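Local coordinates for pirin-like protein (Geobacillus kaustophilus, PDB 2P17) that is of unknown function but belongs to the pirin family of cupin proteins and binds one iron cation per subunit, at residues 19-23 / 49-53; 37-42 / 240-246; 59-65 / 112-118. One frame throughout, in Å; residues are numbered along the deposited sequence.

The three contacts trace a path from the rim of the N-terminal cupin domain to its junction with the C-terminal one. Contact 1 lies at the surface, its centre about 22 Å from that of the chain; contacts 2 and 3 are buried. Centre to centre, contacts 1 and 3 are about 20 Å apart, 1 and 2 about 28 Å, 2 and 3 about 10 Å. Strand 39-47 connects them: it pairs with strand 22-26 of contact 1, supplies residues 39-42 to contact 2, and pairs with strand 109-117 of contact 3. Contact 1 closes before contact 3 opens, whereas contact 2 spans 198 residues and brings the two cupin domains together beside contact 3.

Contact 1. Residues 19-23 / 49-53; sequences SPIHR and RGTFD
I21 and H22 meet T51 and F52 in a surface contact at the rim of the N-terminal cupin domain, where the turn between strands 3-19 and 22-26 approaches the loop leading from strand 39-47 to strand 55-57. The turn is type I, from S19 to H22, and its corner is also an ST turn, because S19 OG accepts a hydrogen bond from I21 N at 3.2 Å. No hydrogen bond joins the two segments themselves. The contact rests on van der Waals contacts, a CH-pi contact and one aromatic pair.

T51 works in two directions. Its hydroxyl is bonded to the E48 carbonyl, and I21 CD1 comes within 3.5 Å of T51 OG1 as the two side chains slide past each other in opposite directions. Its methyl, CG2, lies over one face of the H22 imidazole, 4.0 Å from the ring centroid and 27° off the ring normal, a CH-pi contact. The same methyl sits above the centre of the F52 ring, so one carbon fills the corner between the two aromatic groups.

H22 has CG anti to its backbone nitrogen (chi1 -176°), which carries the imidazole across to the loop. There F52 turns its edge to the imidazole face in a T-shaped pair, with centroids 5.1 Å apart and planes at 72°. The far end of the imidazole is fixed by a hydrogen bond from H22 NE2 to D45 OD1, and F52 also meets F47 edge-to-face. The F52 side chain is about 7 Å from the bound iron, so the pair lies near the metal site. F52 CZ lies 3.8 Å from both H22 NE2 and H22 CE1.

Contact 2. Residues 37-42 / 240-246; sequences DPFLLL and YAGEPVN
D37 OD2 is gripped by two donors, the backbone N of N246 at 2.9 Å and a water at 2.6 Å that also donates to N246 OD1. The N246 amide approaches on the syn lone pair of OD2, with an N-H...O angle of 157°. The other oxygen, D37 OD1, accepts from V245 N at 2.8 Å; that donor comes from the syn side but lies 32° out of the carboxylate plane. Two consecutive amides of the chain leaving strand 235-242 therefore close on one carboxylate. With the carboxylate arm extended away from its own amide nitrogen, D37 reaches these N-H groups, and P244 CB packs against it. The carbonyl of D37 takes a further hydrogen bond from N189 ND2.

Beyond this polar end the contact becomes apolar. P38 follows a cis peptide bond, and its ring carbons lie against the backbone of G242 and E243, with P38 CG 3.5 Å from E243 O. A beta carbon modelled on G242 would fall only 2.7 Å from P38 CG, so the absence of a side chain is what admits the proline. F39 carries P38 CG over the centre of one ring face, while its edge meets the A241 backbone and F39 CZ reaches 3.7 Å from G242 N. Farther along, the side chains of L42 and Y240 cross at about a right angle, L42 CD2 touching Y240 CE2.

The segments of strands 39-47 and 235-242 run nearly antiparallel (166°), yet their axes are 9.9 Å apart, too far for backbone pairing, as expected where the two cupin domains of a pirin face each other. With two amides and a water bound to its oxygens, the buried D37 carboxylate is probably held in its anionic form, a hydrogen-bonded end to an interface made elsewhere mostly by carbon.

Contact 3. Residues 59-65 / 112-118; sequences GIETVTY and LQLWVNL
I60 CD1 rests over one face of the W115 indole, 3.9 Å from the centroid of its six-membered ring, a CH-pi contact only 20° off the normal. T62 CG2 lies alongside, 3.6 Å from W115 CD1. On the same face of the sheet Q113 bends back at chi2 toward T64, and T64 OG1 donates to Q113 OE1; the bond refines as so short that its length is doubtful. T64 OG1 is also bonded to Q89 NE2.

Antiparallel pairing sets these neighbours in register. E61 with V116, V63 with L114 and Y65 with L112 are the hydrogen-bonded pairs, each joined by two bonds, such as E61 N to V116 O at 2.8 Å and 173°. The face bearing V63, L112 and L114 holds V63 CB 4.2 Å from L114 CB; farther out, L112 and Y65 reach L238 of strand 235-242, and L114 reaches Y240.

The indole also meets the ring of H57, an iron ligand, with planes at about 75°. Replacing W115 with an alanine would probably leave I60 CD1 and T62 CG2 without their aromatic surface and H57 less firmly braced. With the side chain of Q113 about 5 Å from the iron, these paired strands form a wall of the metal-bearing cupin barrel.

Contact 1. Residues 19-23 / 49-53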
loop_
_atom_site.group_PDB
_atom_site.type_symbol
_atom_site.label_atom_id
_atom_site.label_comp_id
_atom_site.label_asym_id
_atom_site.label_seq_id
_atom_site.Cartn_x
_atom_site.Cartn_y
_atom_site.Cartn_z
ATOM N N SER A 19 -6.578 13.716 -18.212
ATOM C CA SER A 19 -7.790 14.087 -18.935
ATOM C C SER A 19 -8.660 14.928 -18.012
ATOM O O SER A 19 -8.342 15.102 -16.838
ATOM C CB SER A 19 -8.541 12.827 -19.387
ATOM O OG SER A 19 -9.262 12.235 -18.314
ATOM N N PRO A 20 -9.771 15.468 -18.537
ATOM C CA PRO A 20 -10.686 16.247 -17.712
ATOM C C PRO A 20 -11.281 15.448 -16.542
ATOM O O PRO A 20 -11.808 16.043 -15.595
ATOM C CB PRO A 20 -11.793 16.635 -18.697
ATOM C CG PRO A 20 -11.151 16.551 -20.037
ATOM C CD PRO A 20 -10.198 15.420 -19.946
ATOM N N ILE A 21 -11.184 14.125 -16.605
ATOM C CA ILE A 21 -11.759 13.263 -15.554
ATOM C C ILE A 21 -10.711 12.438 -14.797
ATOM O O ILE A 21 -11.066 11.584 -13.974
ATOM C CB ILE A 21 -12.886 12.342 -16.120
ATOM C CG1 ILE A 21 -12.366 11.418 -17.233
ATOM C CG2 ILE A 21 -14.075 13.187 -16.598
ATOM C CD1 ILE A 21 -13.361 10.341 -17.658
ATOM N N HIS A 22 -9.428 12.701 -15.048
ATOM C CA HIS A 22 -8.372 11.854 -14.492
ATOM C C HIS A 22 -7.050 12.577 -14.288
ATOM O O HIS A 22 -6.469 13.121 -15.226
ATOM C CB HIS A 22 -8.173 10.634 -15.403
ATOM C CG HIS A 22 -7.185 9.628 -14.903
ATOM N ND1 HIS A 22 -6.468 8.814 -15.752
ATOM C CD2 HIS A 22 -6.816 9.279 -13.647
ATOM C CE1 HIS A 22 -5.694 8.010 -15.044
ATOM N NE2 HIS A 22 -5.873 8.282 -13.765
ATOM N N ARG A 23 -6.603 12.597 -13.035
ATOM C CA ARG A 23 -5.271 13.067 -12.671
ATOM C C ARG A 23 -4.532 11.897 -12.034
ATOM O O ARG A 23 -5.146 11.048 -11.387
ATOM C CB ARG A 23 -5.347 14.226 -11.676
ATOM C CG ARG A 23 -6.029 15.467 -12.218
ATOM C CD ARG A 23 -5.896 16.643 -11.261
ATOM N NE ARG A 23 -4.563 17.244 -11.324
ATOM C CZ ARG A 23 -3.673 17.244 -10.330
ATOM N NH1 ARG A 23 -3.963 16.692 -9.160
ATOM N NH2 ARG A 23 -2.493 17.824 -10.505
ATOM N N ARG A 49 -16.249 8.654 -12.975
ATOM C CA ARG A 49 -16.906 7.559 -13.683
ATOM C C ARG A 49 -16.592 7.621 -15.175
ATOM O O ARG A 49 -16.666 8.688 -15.798
ATOM C CB ARG A 49 -18.420 7.610 -13.459
ATOM C CG ARG A 49 -19.166 6.357 -13.885
ATOM C CD ARG A 49 -20.563 6.341 -13.288
ATOM N NE ARG A 49 -21.334 5.147 -13.643
ATOM C CZ ARG A 49 -21.272 3.981 -13.003
ATOM N NH1 ARG A 49 -20.463 3.807 -11.958
ATOM N NH2 ARG A 49 -22.033 2.974 -13.413
ATOM N N GLY A 50 -16.218 6.467 -15.723
ATOM C CA GLY A 50 -15.924 6.328 -17.151
ATOM C C GLY A 50 -14.458 6.433 -17.528
ATOM O O GLY A 50 -14.102 6.290 -18.701
ATOM N N THR A 51 -13.600 6.684 -16.537
ATOM C CA THR A 51 -12.169 6.864 -16.782
ATOM C C THR A 51 -11.514 5.618 -17.383
ATOM O O THR A 51 -10.841 5.698 -18.420
ATOM C CB THR A 51 -11.417 7.266 -15.492
ATOM O OG1 THR A 51 -11.874 8.551 -15.053
ATOM C CG2 THR A 51 -9.920 7.337 -15.744
ATOM N N PHE A 52 -11.705 4.482 -16.720
ATOM C CA PHE A 52 -11.029 3.252 -17.107
ATOM C C PHE A 52 -11.919 2.297 -17.886
ATOM O O PHE A 52 -13.141 2.300 -17.746
ATOM C CB PHE A 52 -10.455 2.550 -15.877
ATOM C CG PHE A 52 -9.391 3.338 -15.184
ATOM C CD1 PHE A 52 -8.168 3.578 -15.807
ATOM C CD2 PHE A 52 -9.602 3.846 -13.908
ATOM C CE1 PHE A 52 -7.178 4.321 -15.171
ATOM C CE2 PHE A 52 -8.625 4.581 -13.271
ATOM C CZ PHE A 52 -7.410 4.817 -13.895
ATOM N N ASP A 53 -11.275 1.489 -18.718
ATOM C CA ASP A 53 -11.930 0.409 -19.431
ATOM C C ASP A 53 -11.564 -0.910 -18.765
ATOM O O ASP A 53 -10.684 -0.964 -17.903
ATOM C CB ASP A 53 -11.485 0.403 -20.893
ATOM C CG ASP A 53 -11.951 1.639 -21.649
ATOM O OD1 ASP A 53 -13.102 2.079 -21.438
ATOM O OD2 ASP A 53 -11.161 2.168 -22.456
#

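Contact 2. Residues 37-42 / 240-246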
loop_
_atom_site.group_PDB
_atom_site.type_symbol
_atom_site.label_atom_id
_atom_site.label_comp_id
_atom_site.label_asym_id
_atom_site.label_seq_id
_atom_site.Cartn_x
_atom_site.Cartn_y
_atom_site.Cartn_z
ATOM N N ASP A 37 11.198 -4.660 -5.304
ATOM C CA ASP A 37 10.844 -6.073 -5.090
ATOM C C ASP A 37 10.373 -6.273 -3.646
ATOM O O ASP A 37 11.144 -6.026 -2.720
ATOM C CB ASP A 37 12.114 -6.899 -5.380
ATOM C CG ASP A 37 11.879 -8.398 -5.415
ATOM O OD1 ASP A 37 10.716 -8.842 -5.348
ATOM O OD2 ASP A 37 12.898 -9.134 -5.495
ATOM N N PRO A 38 9.143 -6.790 -3.433
ATOM C CA PRO A 38 8.221 -7.419 -4.377
ATOM C C PRO A 38 7.227 -6.494 -5.078
ATOM O O PRO A 38 6.339 -6.980 -5.790
ATOM C CB PRO A 38 7.438 -8.387 -3.476
ATOM C CG PRO A 38 7.323 -7.617 -2.146
ATOM C CD PRO A 38 8.623 -6.828 -2.047
ATOM N N PHE A 39 7.341 -5.185 -4.872
ATOM C CA PHE A 39 6.385 -4.248 -5.475
ATOM C C PHE A 39 6.812 -3.859 -6.879
ATOM O O PHE A 39 8.008 -3.770 -7.162
ATOM C CB PHE A 39 6.203 -3.032 -4.567
ATOM C CG PHE A 39 5.879 -3.414 -3.162
ATOM C CD1 PHE A 39 4.707 -4.101 -2.880
ATOM C CD2 PHE A 39 6.761 -3.159 -2.129
ATOM C CE1 PHE A 39 4.393 -4.503 -1.579
ATOM C CE2 PHE A 39 6.447 -3.546 -0.829
ATOM C CZ PHE A 39 5.260 -4.218 -0.558
ATOM N N LEU A 40 5.835 -3.668 -7.761
ATOM C CA LEU A 40 6.137 -3.364 -9.160
ATOM C C LEU A 40 5.829 -1.926 -9.515
ATOM O O LEU A 40 6.465 -1.350 -10.400
ATOM C CB LEU A 40 5.391 -4.324 -10.090
ATOM C CG LEU A 40 5.807 -5.784 -9.991
ATOM C CD1 LEU A 40 4.769 -6.656 -10.670
ATOM C CD2 LEU A 40 7.210 -6.026 -10.570
ATOM N N LEU A 41 4.847 -1.354 -8.827
ATOM C CA LEU A 41 4.491 0.046 -9.010
ATOM C C LEU A 41 3.468 0.460 -7.963
ATOM O O LEU A 41 2.819 -0.382 -7.337
ATOM C CB LEU A 41 3.989 0.342 -10.432
ATOM C CG LEU A 41 2.688 -0.273 -10.931
ATOM C CD1 LEU A 41 1.464 0.502 -10.448
ATOM C CD2 LEU A 41 2.689 -0.315 -12.468
ATOM N N LEU A 42 3.359 1.767 -7.758
ATOM C CA LEU A 42 2.306 2.321 -6.918
ATOM C C LEU A 42 1.879 3.620 -7.573
ATOM O O LEU A 42 2.704 4.515 -7.759
ATOM C CB LEU A 42 2.803 2.589 -5.494
ATOM C CG LEU A 42 1.777 3.250 -4.558
ATOM C CD1 LEU A 42 0.500 2.421 -4.378
ATOM C CD2 LEU A 42 2.419 3.514 -3.205
ATOM N N TYR A 240 3.936 0.044 3.506
ATOM C CA TYR A 240 3.922 -1.180 2.714
ATOM C C TYR A 240 5.298 -1.806 2.797
ATOM O O TYR A 240 6.288 -1.132 2.531
ATOM C CB TYR A 240 3.687 -0.870 1.246
ATOM C CG TYR A 240 2.411 -0.161 0.861
ATOM C CD1 TYR A 240 1.299 -0.886 0.431
ATOM C CD2 TYR A 240 2.333 1.234 0.849
ATOM C CE1 TYR A 240 0.129 -0.225 -0.002
ATOM C CE2 TYR A 240 1.173 1.893 0.420
ATOM C CZ TYR A 240 0.078 1.151 0.003
ATOM O OH TYR A 240 -1.056 1.807 -0.429
ATOM N N ALA A 241 5.381 -3.092 3.142
ATOM C CA ALA A 241 6.668 -3.774 3.141
ATOM C C ALA A 241 6.431 -5.225 2.828
ATOM O O ALA A 241 5.441 -5.793 3.271
ATOM C CB ALA A 241 7.351 -3.620 4.487
ATOM N N GLY A 242 7.315 -5.834 2.051
ATOM C CA GLY A 242 7.083 -7.208 1.659
ATOM C C GLY A 242 8.353 -8.005 1.493
ATOM O O GLY A 242 9.452 -7.450 1.430
ATOM N N GLU A 243 8.185 -9.310 1.383
ATOM C CA GLU A 243 9.311 -10.203 1.185
ATOM C C GLU A 243 9.702 -10.207 -0.291
ATOM O O GLU A 243 8.888 -10.575 -1.134
ATOM C CB GLU A 243 8.898 -11.601 1.599
ATOM C CG GLU A 243 9.952 -12.650 1.373
ATOM C CD GLU A 243 9.543 -13.955 1.997
ATOM O OE1 GLU A 243 8.807 -14.709 1.339
ATOM O OE2 GLU A 243 9.963 -14.218 3.152
ATOM N N PRO A 244 10.942 -9.789 -0.619
ATOM C CA PRO A 244 11.356 -9.843 -2.029
ATOM C C PRO A 244 11.238 -11.220 -2.672
ATOM O O PRO A 244 11.481 -12.235 -2.014
ATOM C CB PRO A 244 12.826 -9.397 -1.984
ATOM C CG PRO A 244 12.890 -8.502 -0.787
ATOM C CD PRO A 244 11.999 -9.206 0.229
ATOM N N VAL A 245 10.858 -11.222 -3.950
ATOM C CA VAL A 245 10.693 -12.449 -4.735
ATOM C C VAL A 245 12.057 -12.936 -5.210
ATOM O O VAL A 245 12.306 -14.143 -5.249
ATOM C CB VAL A 245 9.719 -12.230 -5.917
ATOM C CG1 VAL A 245 9.641 -13.464 -6.784
ATOM C CG2 VAL A 245 8.338 -11.860 -5.406
ATOM N N ASN A 246 12.946 -11.996 -5.538
ATOM C CA ASN A 246 14.300 -12.331 -5.974
ATOM C C ASN A 246 14.319 -13.208 -7.227
ATOM O O ASN A 246 15.093 -14.173 -7.326
ATOM C CB ASN A 246 15.086 -12.970 -4.814
ATOM C CG ASN A 246 15.374 -11.980 -3.691
ATOM O OD1 ASN A 246 15.795 -10.855 -3.939
ATOM N ND2 ASN A 246 15.150 -12.402 -2.456
HETATM O O HOH W 1 15.285 -8.182 -5.397
#

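Contact 3. Residues 59-65 / 112-118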
loop_
_atom_site.group_PDB
_atom_site.type_symbol
_atom_site.label_atom_id
_atom_site.label_comp_id
_atom_site.label_asym_id
_atom_site.label_seq_id
_atom_site.Cartn_x
_atom_site.Cartn_y
_atom_site.Cartn_z
ATOM N N GLY A 59 -0.320 -12.762 -13.493
ATOM C CA GLY A 59 0.995 -12.942 -12.883
ATOM C C GLY A 59 1.361 -11.933 -11.805
ATOM O O GLY A 59 2.525 -11.850 -11.401
ATOM N N ILE A 60 0.367 -11.166 -11.350
ATOM C CA ILE A 60 0.560 -10.109 -10.347
ATOM C C ILE A 60 -0.632 -10.092 -9.405
ATOM O O ILE A 60 -1.623 -10.796 -9.628
ATOM C CB ILE A 60 0.733 -8.694 -10.987
ATOM C CG1 ILE A 60 -0.564 -8.206 -11.654
ATOM C CG2 ILE A 60 1.934 -8.672 -11.943
ATOM C CD1 ILE A 60 -0.505 -6.711 -12.054
ATOM N N GLU A 61 -0.504 -9.321 -8.329
ATOM C CA GLU A 61 -1.642 -8.900 -7.520
ATOM C C GLU A 61 -1.755 -7.381 -7.570
ATOM O O GLU A 61 -0.753 -6.679 -7.714
ATOM C CB GLU A 61 -1.492 -9.328 -6.063
ATOM C CG GLU A 61 -1.178 -10.804 -5.874
ATOM C CD GLU A 61 -1.244 -11.180 -4.416
ATOM O OE1 GLU A 61 -0.321 -10.782 -3.659
ATOM O OE2 GLU A 61 -2.220 -11.827 -4.011
ATOM N N THR A 62 -2.977 -6.872 -7.460
ATOM C CA THR A 62 -3.171 -5.434 -7.299
ATOM C C THR A 62 -3.865 -5.167 -5.978
ATOM O O THR A 62 -4.725 -5.944 -5.548
ATOM C CB THR A 62 -3.980 -4.802 -8.430
ATOM O OG1 THR A 62 -5.309 -5.324 -8.416
ATOM C CG2 THR A 62 -3.333 -5.093 -9.788
ATOM N N VAL A 63 -3.468 -4.080 -5.325
ATOM C CA VAL A 63 -4.026 -3.729 -4.025
ATOM C C VAL A 63 -4.439 -2.280 -4.074
ATOM O O VAL A 63 -3.587 -1.409 -4.288
ATOM C CB VAL A 63 -3.005 -3.935 -2.901
ATOM C CG1 VAL A 63 -3.657 -3.635 -1.556
ATOM C CG2 VAL A 63 -2.489 -5.383 -2.885
ATOM N N THR A 64 -5.738 -2.026 -3.887
ATOM C CA THR A 64 -6.275 -0.666 -3.966
ATOM C C THR A 64 -6.630 -0.165 -2.585
ATOM O O THR A 64 -7.262 -0.886 -1.819
ATOM C CB THR A 64 -7.571 -0.625 -4.796
ATOM O OG1 THR A 64 -7.410 -1.392 -5.996
ATOM C CG2 THR A 64 -7.946 0.809 -5.166
ATOM N N TYR A 65 -6.186 1.049 -2.258
ATOM C CA TYR A 65 -6.646 1.758 -1.069
ATOM C C TYR A 65 -7.431 2.980 -1.531
ATOM O O TYR A 65 -6.926 3.780 -2.325
ATOM C CB TYR A 65 -5.469 2.170 -0.164
ATOM C CG TYR A 65 -5.892 3.052 1.007
ATOM C CD1 TYR A 65 -6.195 2.498 2.251
ATOM C CD2 TYR A 65 -5.999 4.429 0.856
ATOM C CE1 TYR A 65 -6.596 3.297 3.318
ATOM C CE2 TYR A 65 -6.406 5.250 1.921
ATOM C CZ TYR A 65 -6.704 4.677 3.142
ATOM O OH TYR A 65 -7.107 5.495 4.186
ATOM N N LEU A 112 -5.006 4.772 -4.189
ATOM C CA LEU A 112 -3.627 4.325 -4.379
ATOM C C LEU A 112 -3.669 2.889 -4.855
ATOM O O LEU A 112 -4.273 2.051 -4.188
ATOM C CB LEU A 112 -2.848 4.410 -3.072
ATOM C CG LEU A 112 -2.527 5.837 -2.645
ATOM C CD1 LEU A 112 -2.211 5.892 -1.171
ATOM C CD2 LEU A 112 -1.362 6.390 -3.484
ATOM N N GLN A 113 -3.047 2.610 -6.004
ATOM C CA GLN A 113 -3.064 1.285 -6.616
ATOM C C GLN A 113 -1.661 0.689 -6.634
ATOM O O GLN A 113 -0.794 1.182 -7.350
ATOM C CB GLN A 113 -3.604 1.380 -8.045
ATOM C CG GLN A 113 -3.725 0.052 -8.759
ATOM C CD GLN A 113 -5.013 -0.662 -8.422
ATOM O OE1 GLN A 113 -5.574 -0.487 -7.341
ATOM N NE2 GLN A 113 -5.494 -1.472 -9.347
ATOM N N LEU A 114 -1.466 -0.372 -5.854
ATOM C CA LEU A 114 -0.179 -1.055 -5.732
ATOM C C LEU A 114 -0.185 -2.339 -6.551
ATOM O O LEU A 114 -1.191 -3.047 -6.577
ATOM C CB LEU A 114 0.044 -1.399 -4.255
ATOM C CG LEU A 114 1.301 -2.167 -3.884
ATOM C CD1 LEU A 114 2.488 -1.205 -3.799
ATOM C CD2 LEU A 114 1.100 -2.898 -2.559
ATOM N N TRP A 115 0.919 -2.617 -7.242
ATOM C CA TRP A 115 1.105 -3.929 -7.871
ATOM C C TRP A 115 2.142 -4.706 -7.113
ATOM O O TRP A 115 3.214 -4.187 -6.774
ATOM C CB TRP A 115 1.583 -3.788 -9.311
ATOM C CG TRP A 115 0.567 -3.282 -10.285
ATOM C CD1 TRP A 115 -0.651 -2.726 -10.003
ATOM C CD2 TRP A 115 0.707 -3.254 -11.709
ATOM N NE1 TRP A 115 -1.290 -2.371 -11.174
ATOM C CE2 TRP A 115 -0.475 -2.682 -12.234
ATOM C CE3 TRP A 115 1.714 -3.674 -12.593
ATOM C CZ2 TRP A 115 -0.676 -2.511 -13.616
ATOM C CZ3 TRP A 115 1.514 -3.496 -13.969
ATOM C CH2 TRP A 115 0.326 -2.923 -14.458
ATOM N N VAL A 116 1.815 -5.969 -6.852
ATOM C CA VAL A 116 2.734 -6.877 -6.165
ATOM C C VAL A 116 3.070 -8.007 -7.123
ATOM O O VAL A 116 2.178 -8.584 -7.748
ATOM C CB VAL A 116 2.095 -7.464 -4.898
ATOM C CG1 VAL A 116 3.129 -8.257 -4.093
ATOM C CG2 VAL A 116 1.470 -6.379 -4.025
ATOM N N ASN A 117 4.349 -8.327 -7.265
ATOM C CA ASN A 117 4.731 -9.428 -8.144
ATOM C C ASN A 117 4.332 -10.765 -7.537
ATOM O O ASN A 117 4.305 -10.917 -6.316
ATOM C CB ASN A 117 6.238 -9.402 -8.378
ATOM C CG ASN A 117 6.649 -10.161 -9.619
ATOM O OD1 ASN A 117 5.817 -10.506 -10.459
ATOM N ND2 ASN A 117 7.957 -10.405 -9.751
ATOM N N LEU A 118 4.002 -11.723 -8.400
ATOM C CA LEU A 118 3.871 -13.118 -7.983
ATOM C C LEU A 118 5.141 -13.863 -8.376
ATOM O O LEU A 118 5.632 -13.697 -9.502
ATOM C CB LEU A 118 2.663 -13.795 -8.635
ATOM C CG LEU A 118 1.258 -13.368 -8.172
ATOM C CD1 LEU A 118 0.176 -13.946 -9.063
ATOM C CD2 LEU A 118 1.015 -13.810 -6.749
HETATM O O HOH W 2 2.161 -11.948 -4.269
#